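Local coordinates for ribose-phosphate pyrophosphokinase (Mycobacterium smegmatis, PDB 5MP7), which probably makes the central metabolite phosphoribosyl pyrophosphate by transferring the pyrophosphoryl group of ATP to the 1-hydroxyl of ribose 5-phosphate, at residues Pro21-Gln26 with Leu299-Leu304; Ala34-Thr39 with Phe52-Arg57; Asp169-Val174 with Lys222-Ile227. All coordinates share one frame; numbering follows the deposited sequence.

Interaction 1. Residues Pro21-Gln26 with Leu299-Leu304; sequences PELADQ and LSIAPL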
loop_
_atom_site.group_PDB
_atom_site.type_symbol
_atom_site.label_atom_id
_atom_site.label_comp_id
_atom_site.label_asym_id
_atom_site.label_seq_id
_atom_site.Cartn_x
_atom_site.Cartn_y
_atom_site.Cartn_z
ATOM N N PRO A 21 20.567 -9.295 -51.545
ATOM C CA PRO A 21 22.041 -9.280 -51.581
ATOM C C PRO A 21 22.724 -10.195 -52.633
ATOM O O PRO A 21 23.777 -9.819 -53.157
ATOM C CB PRO A 21 22.446 -9.655 -50.137
ATOM C CG PRO A 21 21.210 -10.227 -49.486
ATOM C CD PRO A 21 20.020 -9.731 -50.238
ATOM N N GLU A 22 22.155 -11.351 -52.948
ATOM C CA GLU A 22 22.725 -12.213 -53.996
ATOM C C GLU A 22 22.737 -11.541 -55.353
ATOM O O GLU A 22 23.707 -11.666 -56.106
ATOM C CB GLU A 22 21.993 -13.582 -54.078
ATOM C CG GLU A 22 22.342 -14.555 -52.879
ATOM C CD GLU A 22 21.401 -15.763 -52.744
ATOM O OE1 GLU A 22 20.662 -16.071 -53.710
ATOM O OE2 GLU A 22 21.397 -16.420 -51.667
ATOM N N LEU A 23 21.664 -10.833 -55.693
ATOM C CA LEU A 23 21.609 -10.181 -56.992
ATOM C C LEU A 23 22.667 -9.097 -57.053
ATOM O O LEU A 23 23.351 -8.968 -58.071
ATOM C CB LEU A 23 20.250 -9.575 -57.281
ATOM C CG LEU A 23 20.064 -8.897 -58.640
ATOM C CD1 LEU A 23 20.334 -9.846 -59.808
ATOM C CD2 LEU A 23 18.643 -8.379 -58.720
ATOM N N ALA A 24 22.771 -8.313 -55.981
ATOM C CA ALA A 24 23.749 -7.218 -55.931
ATOM C C ALA A 24 25.174 -7.717 -56.104
ATOM O O ALA A 24 25.970 -7.136 -56.823
ATOM C CB ALA A 24 23.612 -6.428 -54.619
ATOM N N ASP A 25 25.478 -8.810 -55.430
ATOM C CA ASP A 25 26.777 -9.448 -55.535
ATOM C C ASP A 25 27.031 -9.983 -56.934
ATOM O O ASP A 25 28.132 -9.810 -57.427
ATOM C CB ASP A 25 26.848 -10.540 -54.477
ATOM C CG ASP A 25 27.963 -11.518 -54.700
ATOM O OD1 ASP A 25 29.117 -11.214 -54.289
ATOM O OD2 ASP A 25 27.657 -12.608 -55.294
ATOM N N GLN A 26 26.036 -10.619 -57.567
ATOM C CA GLN A 26 26.191 -11.113 -58.953
ATOM C C GLN A 26 26.425 -9.981 -59.950
ATOM O O GLN A 26 27.269 -10.103 -60.819
ATOM C CB GLN A 26 24.979 -11.893 -59.431
ATOM C CG GLN A 26 24.830 -13.300 -58.861
ATOM C CD GLN A 26 23.451 -13.917 -59.110
ATOM O OE1 GLN A 26 22.667 -13.474 -59.952
ATOM N NE2 GLN A 26 23.152 -14.950 -58.354
ATOM N N LEU A 299 16.801 -18.554 -63.452
ATOM C CA LEU A 299 17.864 -18.047 -64.336
ATOM C C LEU A 299 18.279 -16.696 -63.836
ATOM O O LEU A 299 17.460 -15.980 -63.264
ATOM C CB LEU A 299 17.389 -17.946 -65.762
ATOM C CG LEU A 299 16.769 -19.226 -66.330
ATOM C CD1 LEU A 299 16.147 -18.900 -67.680
ATOM C CD2 LEU A 299 17.787 -20.372 -66.479
ATOM N N SER A 300 19.546 -16.348 -64.002
ATOM C CA SER A 300 20.030 -15.100 -63.484
ATOM C C SER A 300 19.717 -13.944 -64.427
ATOM O O SER A 300 19.977 -14.047 -65.602
ATOM C CB SER A 300 21.545 -15.138 -63.267
ATOM O OG SER A 300 21.939 -13.973 -62.522
ATOM N N ILE A 301 19.215 -12.851 -63.877
ATOM C CA ILE A 301 19.056 -11.602 -64.606
ATOM C C ILE A 301 20.324 -10.710 -64.536
ATOM O O ILE A 301 20.354 -9.649 -65.133
ATOM C CB ILE A 301 17.810 -10.836 -64.076
ATOM C CG1 ILE A 301 17.208 -9.993 -65.180
ATOM C CG2 ILE A 301 18.089 -9.991 -62.836
ATOM C CD1 ILE A 301 16.281 -10.802 -66.062
ATOM N N ALA A 302 21.346 -11.131 -63.806
ATOM C CA ALA A 302 22.491 -10.299 -63.566
ATOM C C ALA A 302 23.231 -9.877 -64.814
ATOM O O ALA A 302 23.623 -8.703 -64.904
ATOM C CB ALA A 302 23.443 -10.943 -62.583
ATOM N N PRO A 303 23.488 -10.804 -65.753
ATOM C CA PRO A 303 24.258 -10.378 -66.945
ATOM C C PRO A 303 23.538 -9.282 -67.745
ATOM O O PRO A 303 24.178 -8.356 -68.236
ATOM C CB PRO A 303 24.382 -11.646 -67.757
ATOM C CG PRO A 303 24.269 -12.764 -66.741
ATOM C CD PRO A 303 23.253 -12.264 -65.754
ATOM N N LEU A 304 22.209 -9.382 -67.831
ATOM C CA LEU A 304 21.375 -8.376 -68.483
ATOM C C LEU A 304 21.454 -7.006 -67.753
ATOM O O LEU A 304 21.611 -5.965 -68.396
ATOM C CB LEU A 304 19.932 -8.870 -68.559
ATOM C CG LEU A 304 18.896 -8.008 -69.280
ATOM C CD1 LEU A 304 19.240 -7.834 -70.771
ATOM C CD2 LEU A 304 17.497 -8.625 -69.114
#

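Interaction 2. Residues Ala34-Thr39 with Phe52-Arg57; sequences AVTAQT and FDESVR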
loop_
_atom_site.group_PDB
_atom_site.type_symbol
_atom_site.label_atom_id
_atom_site.label_comp_id
_atom_site.label_asym_id
_atom_site.label_seq_id
_atom_site.Cartn_x
_atom_site.Cartn_y
_atom_site.Cartn_z
ATOM N N ALA A 34 33.197 -3.130 -56.803
ATOM C CA ALA A 34 32.674 -3.445 -55.472
ATOM C C ALA A 34 31.447 -2.576 -55.191
ATOM O O ALA A 34 31.349 -1.447 -55.674
ATOM C CB ALA A 34 33.731 -3.218 -54.407
ATOM N N VAL A 35 30.513 -3.126 -54.418
ATOM C CA VAL A 35 29.375 -2.376 -53.916
ATOM C C VAL A 35 29.910 -1.366 -52.916
ATOM O O VAL A 35 30.769 -1.686 -52.127
ATOM C CB VAL A 35 28.354 -3.285 -53.226
ATOM C CG1 VAL A 35 27.222 -2.464 -52.602
ATOM C CG2 VAL A 35 27.769 -4.261 -54.232
ATOM N N THR A 36 29.416 -0.146 -52.984
ATOM C CA THR A 36 29.867 0.935 -52.138
ATOM C C THR A 36 29.431 0.696 -50.699
ATOM O O THR A 36 28.307 0.314 -50.433
ATOM C CB THR A 36 29.284 2.268 -52.626
ATOM O OG1 THR A 36 29.695 2.479 -53.982
ATOM C CG2 THR A 36 29.779 3.402 -51.817
ATOM N N ALA A 37 30.364 0.914 -49.786
ATOM C CA ALA A 37 30.184 0.624 -48.374
ATOM C C ALA A 37 29.170 1.574 -47.794
ATOM O O ALA A 37 29.185 2.769 -48.096
ATOM C CB ALA A 37 31.517 0.780 -47.627
ATOM N N GLN A 38 28.275 1.045 -46.988
ATOM C CA GLN A 38 27.312 1.867 -46.328
ATOM C C GLN A 38 26.793 1.217 -45.082
ATOM O O GLN A 38 26.731 0.020 -44.995
ATOM C CB GLN A 38 26.159 2.154 -47.297
ATOM C CG GLN A 38 25.425 0.890 -47.745
ATOM C CD GLN A 38 24.079 1.098 -48.346
ATOM O OE1 GLN A 38 23.840 2.115 -48.942
ATOM N NE2 GLN A 38 23.189 0.101 -48.218
ATOM N N THR A 39 26.330 2.031 -44.161
ATOM C CA THR A 39 25.590 1.567 -43.004
ATOM C C THR A 39 24.093 1.681 -43.333
ATOM O O THR A 39 23.620 2.749 -43.701
ATOM C CB THR A 39 25.904 2.461 -41.815
ATOM O OG1 THR A 39 27.319 2.623 -41.718
ATOM C CG2 THR A 39 25.336 1.885 -40.533
ATOM N N PHE A 52 26.577 6.678 -46.179
ATOM C CA PHE A 52 27.598 6.171 -47.085
ATOM C C PHE A 52 28.949 6.277 -46.412
ATOM O O PHE A 52 29.267 7.294 -45.821
ATOM C CB PHE A 52 27.591 6.891 -48.415
ATOM C CG PHE A 52 26.305 6.724 -49.157
ATOM C CD1 PHE A 52 25.821 5.458 -49.454
ATOM C CD2 PHE A 52 25.571 7.836 -49.563
ATOM C CE1 PHE A 52 24.633 5.303 -50.130
ATOM C CE2 PHE A 52 24.378 7.681 -50.244
ATOM C CZ PHE A 52 23.900 6.418 -50.513
ATOM N N ASP A 53 29.748 5.222 -46.524
ATOM C CA ASP A 53 31.014 5.153 -45.802
ATOM C C ASP A 53 32.236 5.420 -46.670
ATOM O O ASP A 53 33.353 5.208 -46.236
ATOM C CB ASP A 53 31.080 3.837 -45.043
ATOM C CG ASP A 53 30.030 3.772 -43.905
ATOM O OD1 ASP A 53 29.702 4.814 -43.279
ATOM O OD2 ASP A 53 29.517 2.677 -43.641
ATOM N N GLU A 54 32.021 5.943 -47.873
ATOM C CA GLU A 54 33.090 6.508 -48.698
ATOM C C GLU A 54 32.504 7.650 -49.507
ATOM O O GLU A 54 31.270 7.840 -49.503
ATOM C CB GLU A 54 33.724 5.439 -49.607
ATOM C CG GLU A 54 32.736 4.473 -50.248
ATOM C CD GLU A 54 33.401 3.407 -51.132
ATOM O OE1 GLU A 54 34.023 3.781 -52.150
ATOM O OE2 GLU A 54 33.276 2.186 -50.823
ATOM N N SER A 55 33.365 8.423 -50.182
ATOM C CA SER A 55 32.906 9.604 -50.924
ATOM C C SER A 55 32.048 9.227 -52.119
ATOM O O SER A 55 32.332 8.240 -52.786
ATOM C CB SER A 55 34.061 10.489 -51.411
ATOM O OG SER A 55 33.557 11.790 -51.787
ATOM N N VAL A 56 30.989 9.996 -52.364
ATOM C CA VAL A 56 30.128 9.780 -53.530
ATOM C C VAL A 56 30.056 10.976 -54.462
ATOM O O VAL A 56 29.396 10.944 -55.483
ATOM C CB VAL A 56 28.717 9.377 -53.094
ATOM C CG1 VAL A 56 28.770 8.125 -52.239
ATOM C CG2 VAL A 56 28.027 10.487 -52.324
ATOM N N ARG A 57 30.768 12.035 -54.132
ATOM C CA ARG A 57 30.796 13.272 -54.912
ATOM C C ARG A 57 31.275 12.997 -56.338
ATOM O O ARG A 57 32.253 12.305 -56.543
ATOM C CB ARG A 57 31.664 14.270 -54.121
ATOM C CG ARG A 57 31.834 15.615 -54.754
ATOM C CD ARG A 57 32.774 16.516 -53.978
ATOM N NE ARG A 57 32.026 17.374 -53.072
ATOM C CZ ARG A 57 31.833 17.111 -51.785
ATOM N NH1 ARG A 57 32.330 16.000 -51.206
ATOM N NH2 ARG A 57 31.145 17.978 -51.055
#

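Interaction 3. Residues Asp169-Val174 with Lys222-Ile227; sequences DEDMVV and KGKTCI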
loop_
_atom_site.group_PDB
_atom_site.type_symbol
_atom_site.label_atom_id
_atom_site.label_comp_id
_atom_site.label_asym_id
_atom_site.label_seq_id
_atom_site.Cartn_x
_atom_site.Cartn_y
_atom_site.Cartn_z
ATOM N N ASP A 169 12.472 -30.247 -79.396
ATOM C CA ASP A 169 11.941 -31.516 -79.918
ATOM C C ASP A 169 10.420 -31.596 -79.824
ATOM O O ASP A 169 9.803 -32.379 -80.534
ATOM C CB ASP A 169 12.544 -32.721 -79.153
ATOM C CG ASP A 169 14.082 -32.708 -79.107
ATOM O OD1 ASP A 169 14.709 -32.049 -79.968
ATOM O OD2 ASP A 169 14.649 -33.337 -78.190
ATOM N N GLU A 170 9.828 -30.800 -78.933
ATOM C CA GLU A 170 8.413 -30.881 -78.634
ATOM C C GLU A 170 7.547 -30.142 -79.650
ATOM O O GLU A 170 8.037 -29.296 -80.410
ATOM C CB GLU A 170 8.150 -30.350 -77.222
ATOM C CG GLU A 170 8.867 -31.121 -76.138
ATOM C CD GLU A 170 8.215 -32.455 -75.873
ATOM O OE1 GLU A 170 7.467 -32.534 -74.851
ATOM O OE2 GLU A 170 8.441 -33.378 -76.701
ATOM N N ASP A 171 6.259 -30.486 -79.627
ATOM C CA ASP A 171 5.218 -29.864 -80.435
ATOM C C ASP A 171 4.531 -28.813 -79.537
ATOM O O ASP A 171 3.720 -29.157 -78.674
ATOM C CB ASP A 171 4.243 -30.961 -80.898
ATOM C CG ASP A 171 3.226 -30.482 -81.931
ATOM O OD1 ASP A 171 3.723 -30.068 -82.983
ATOM O OD2 ASP A 171 1.984 -30.569 -81.741
ATOM N N MET A 172 4.886 -27.542 -79.732
ATOM C CA MET A 172 4.557 -26.482 -78.772
ATOM C C MET A 172 3.325 -25.626 -79.127
ATOM O O MET A 172 3.071 -25.355 -80.272
ATOM C CB MET A 172 5.779 -25.578 -78.572
ATOM C CG MET A 172 6.945 -26.273 -77.853
ATOM S SD MET A 172 8.344 -25.169 -77.468
ATOM C CE MET A 172 9.145 -24.989 -79.066
ATOM N N VAL A 173 2.586 -25.210 -78.107
ATOM C CA VAL A 173 1.639 -24.130 -78.239
ATOM C C VAL A 173 1.913 -23.132 -77.080
ATOM O O VAL A 173 2.169 -23.535 -75.932
ATOM C CB VAL A 173 0.170 -24.654 -78.294
ATOM C CG1 VAL A 173 -0.259 -25.279 -76.983
ATOM C CG2 VAL A 173 -0.819 -23.548 -78.631
ATOM N N VAL A 174 1.951 -21.827 -77.387
ATOM C CA VAL A 174 2.131 -20.811 -76.357
ATOM C C VAL A 174 0.754 -20.474 -75.844
ATOM O O VAL A 174 -0.142 -20.248 -76.632
ATOM C CB VAL A 174 2.865 -19.582 -76.889
ATOM C CG1 VAL A 174 3.063 -18.578 -75.791
ATOM C CG2 VAL A 174 4.233 -19.963 -77.386
ATOM N N LYS A 222 -4.737 -29.947 -77.453
ATOM C CA LYS A 222 -4.791 -31.403 -77.366
ATOM C C LYS A 222 -3.518 -32.080 -77.880
ATOM O O LYS A 222 -3.143 -31.889 -79.044
ATOM C CB LYS A 222 -5.959 -31.854 -78.239
ATOM C CG LYS A 222 -6.064 -33.332 -78.569
ATOM C CD LYS A 222 -6.138 -33.427 -80.098
ATOM C CE LYS A 222 -6.669 -34.714 -80.626
ATOM N NZ LYS A 222 -5.573 -35.686 -80.755
ATOM N N GLY A 223 -2.855 -32.849 -77.011
ATOM C CA GLY A 223 -1.608 -33.522 -77.340
ATOM C C GLY A 223 -0.374 -32.645 -77.471
ATOM O O GLY A 223 0.671 -33.103 -77.932
ATOM N N LYS A 224 -0.458 -31.385 -77.067
ATOM C CA LYS A 224 0.656 -30.452 -77.286
ATOM C C LYS A 224 1.357 -30.127 -75.990
ATOM O O LYS A 224 0.767 -30.255 -74.912
ATOM C CB LYS A 224 0.149 -29.150 -77.906
ATOM C CG LYS A 224 -0.656 -29.315 -79.191
ATOM C CD LYS A 224 0.168 -28.967 -80.384
ATOM C CE LYS A 224 -0.595 -28.937 -81.664
ATOM N NZ LYS A 224 0.146 -28.135 -82.667
ATOM N N THR A 225 2.607 -29.696 -76.109
ATOM C CA THR A 225 3.385 -29.185 -74.972
ATOM C C THR A 225 3.094 -27.711 -74.815
ATOM O O THR A 225 3.515 -26.909 -75.637
ATOM C CB THR A 225 4.881 -29.412 -75.214
ATOM O OG1 THR A 225 5.105 -30.821 -75.352
ATOM C CG2 THR A 225 5.719 -28.902 -74.053
ATOM N N CYS A 226 2.374 -27.349 -73.761
ATOM C CA CYS A 226 1.967 -25.962 -73.520
ATOM C C CYS A 226 3.014 -25.146 -72.771
ATOM O O CYS A 226 3.437 -25.554 -71.722
ATOM C CB CYS A 226 0.702 -25.937 -72.700
ATOM S SG CYS A 226 -0.650 -26.669 -73.619
ATOM N N ILE A 227 3.367 -23.977 -73.309
ATOM C CA ILE A 227 4.188 -23.003 -72.638
ATOM C C ILE A 227 3.251 -21.927 -72.085
ATOM O O ILE A 227 2.793 -21.063 -72.827
ATOM C CB ILE A 227 5.178 -22.323 -73.603
ATOM C CG1 ILE A 227 5.848 -23.319 -74.557
ATOM C CG2 ILE A 227 6.227 -21.554 -72.832
ATOM C CD1 ILE A 227 6.670 -24.408 -73.911
#

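Interaction 1. Residues Pro21-Gln26 with Leu299-Leu304
Two donors grip the amide oxygen of Q26: the hydroxyl of S300 across the contact and the side-chain nitrogen of N283. The S300 OG to Q26 OE1 bond is 2.7 Å long, and the hydroxyl approaches from above the amide plane, with a C=O...donor angle of 139°. S300 OG does a second job. It also accepts from A302 N at 3.2 Å, with an N-H...acceptor angle of 162°, a capping bond at the turn that leads into helix 302-314. Its OG lies anti to the backbone N (chi1 -169°), and from there one oxygen serves both the helix start and the glutamine. Q26 reaches S300 with an extended chain, and nearer the backbone its CB packs on A302 CB at 3.6 Å, at the point where the two backbones come nearest, 6.0 Å between the CA atoms of Q26 and A302.

One turn earlier in the helix, L23 supplies the apolar half. A methyl, L23 CD1, touches I301 CG2 at 3.8 Å, while the rest of the I301 side chain leads away toward T282 and A155. A302 CB lies a little farther from the same leucine methyl, so the alanine faces both L23 and Q26.

The contact joins the first turns of helix 21-31, in the N-terminal part of the chain, to the start of helix 302-314, just after strand 296-299. N283, following strand 278-282, binds both partners, through its amide nitrogen to Q26 and its oxygen to I301 N, and V27 of helix 21-31 continues the packing against A302.

Interaction 2. Residues Ala34-Thr39 with Phe52-Arg57
Backbone pairing ends here at the open end of a beta hairpin: strands 38-42 and 48-52 run antiparallel, and Q38 and F52 form a non-hydrogen-bonded pair with their CA atoms 4.4 Å apart. The hairpin's turn carries N45, G46 and E47, which are predicted to bind ATP; this contact closes its far end. One step beyond the Q38-F52 pair, D53 N gives a hydrogen bond to A37 O of 3.0 Å, nearly straight at the hydrogen (170°) although the donor stands above the carbonyl plane. The chains then leave regular strand geometry, and a side chain takes over the bonding: E54 OE2 accepts a weak bond from A37 N at 3.3 Å.

Q38 and F52 project to the same face of the hairpin and lie side by side, their amide and ring planes 26° apart. Q38 OE1 comes within 3.5 Å of F52 CE1, approaching the ring obliquely, while Q38 CB lies close to CD1. The ring continues into the body of the domain, meeting F15 edge-to-face and packing on A84 and L85 of helix 71-87. The same hairpin end also borders the second subunit, where R112 of that chain makes a weak hydrogen bond to F52 O.

E54 runs obliquely across T36, its CG 3.5 Å from T36 CG2. T36 OG1 stands beside the backbone N (chi1 -58°), which leaves CG2 anti to that N and facing E54; the hydroxyl bonds to L14 O of strand 12-16.

D53, next to E54, turns its side chain toward the strand, CB 4.0 Å from A37 CB, and T39 OG1 donates to the syn lone pair of D53 OD2 over 2.9 Å.

Interaction 3. Residues Asp169-Val174 with Lys222-Ile227
V173 and I227 are joined through V173 O, which takes the amide hydrogen of I227 at 2.9 Å, an almost straight bond in a parallel pairing of strands 172-176 and 225-230. These are neighbours inside the mixed sheet of the C-terminal half; farther along the chain lie D178 and D230, predicted to bind magnesium and ribose 5-phosphate. V173 sends its own N to T225 O at 3.1 Å, and T225 N returns to D171 O at 2.8 Å, so the strands are laced by alternating bonds. M172 pairs with T225, V173 with C226 and V174 with I227, and the short segments run 29° from exactly parallel, their axes 4.7 Å apart at the closest.

The tight part is this strand pair, with buried side chains on both faces. On one face M172 SD rests 4.0 Å from I227 CD1, I227 also packs on I255 of strand 253-258, and V174 leans on A185 and A189 of helix 182-191. On the other, V173 CG1 meets C226 SG at 3.7 Å; this methyl sits between the backbone N and the carbonyl carbon (chi1 67°), from where it also reaches K224 CB.

Toward the strand starts, charge and solvent take over. D171 and K224 form a salt bridge, but the aspartate oxygen lies too near the lysine chain in the model, so its exact place is doubtful. E170 bends at chi2 and crosses T225 at about a right angle; T225 OG1 donates to E170 OE1 at 3.0 Å, from 63° out of the carboxylate plane.

K252 forms a long, weak ion pair with E170 OE1, and the like-charged D253 is close by. While backbone bonds and apolar faces hold the strands, the T225 hydroxyl and K252 would partly offset the E170-D253 repulsion at this edge.

In the fold
Interactions 1 and 3 are both buried, and the mixed sheet connects them: it holds both strands of interaction 3 and strand 296-299, which leads into interaction 1. Interaction 1 joins that half to the N-terminal helix, interaction 3 builds the sheet itself. Interaction 2, partly buried and bordered by another subunit, lies across the chain's centre from interaction 3, their centres about 50 Å apart. It touches interaction 1 through A24 and V35; helix 21-31 comes just before the hairpin in the chain. Backbone bonds dominate interaction 3, interaction 1 rests on one side-chain hydrogen bond and apolar packing, and interaction 2 mixes backbone and side-chain bonds.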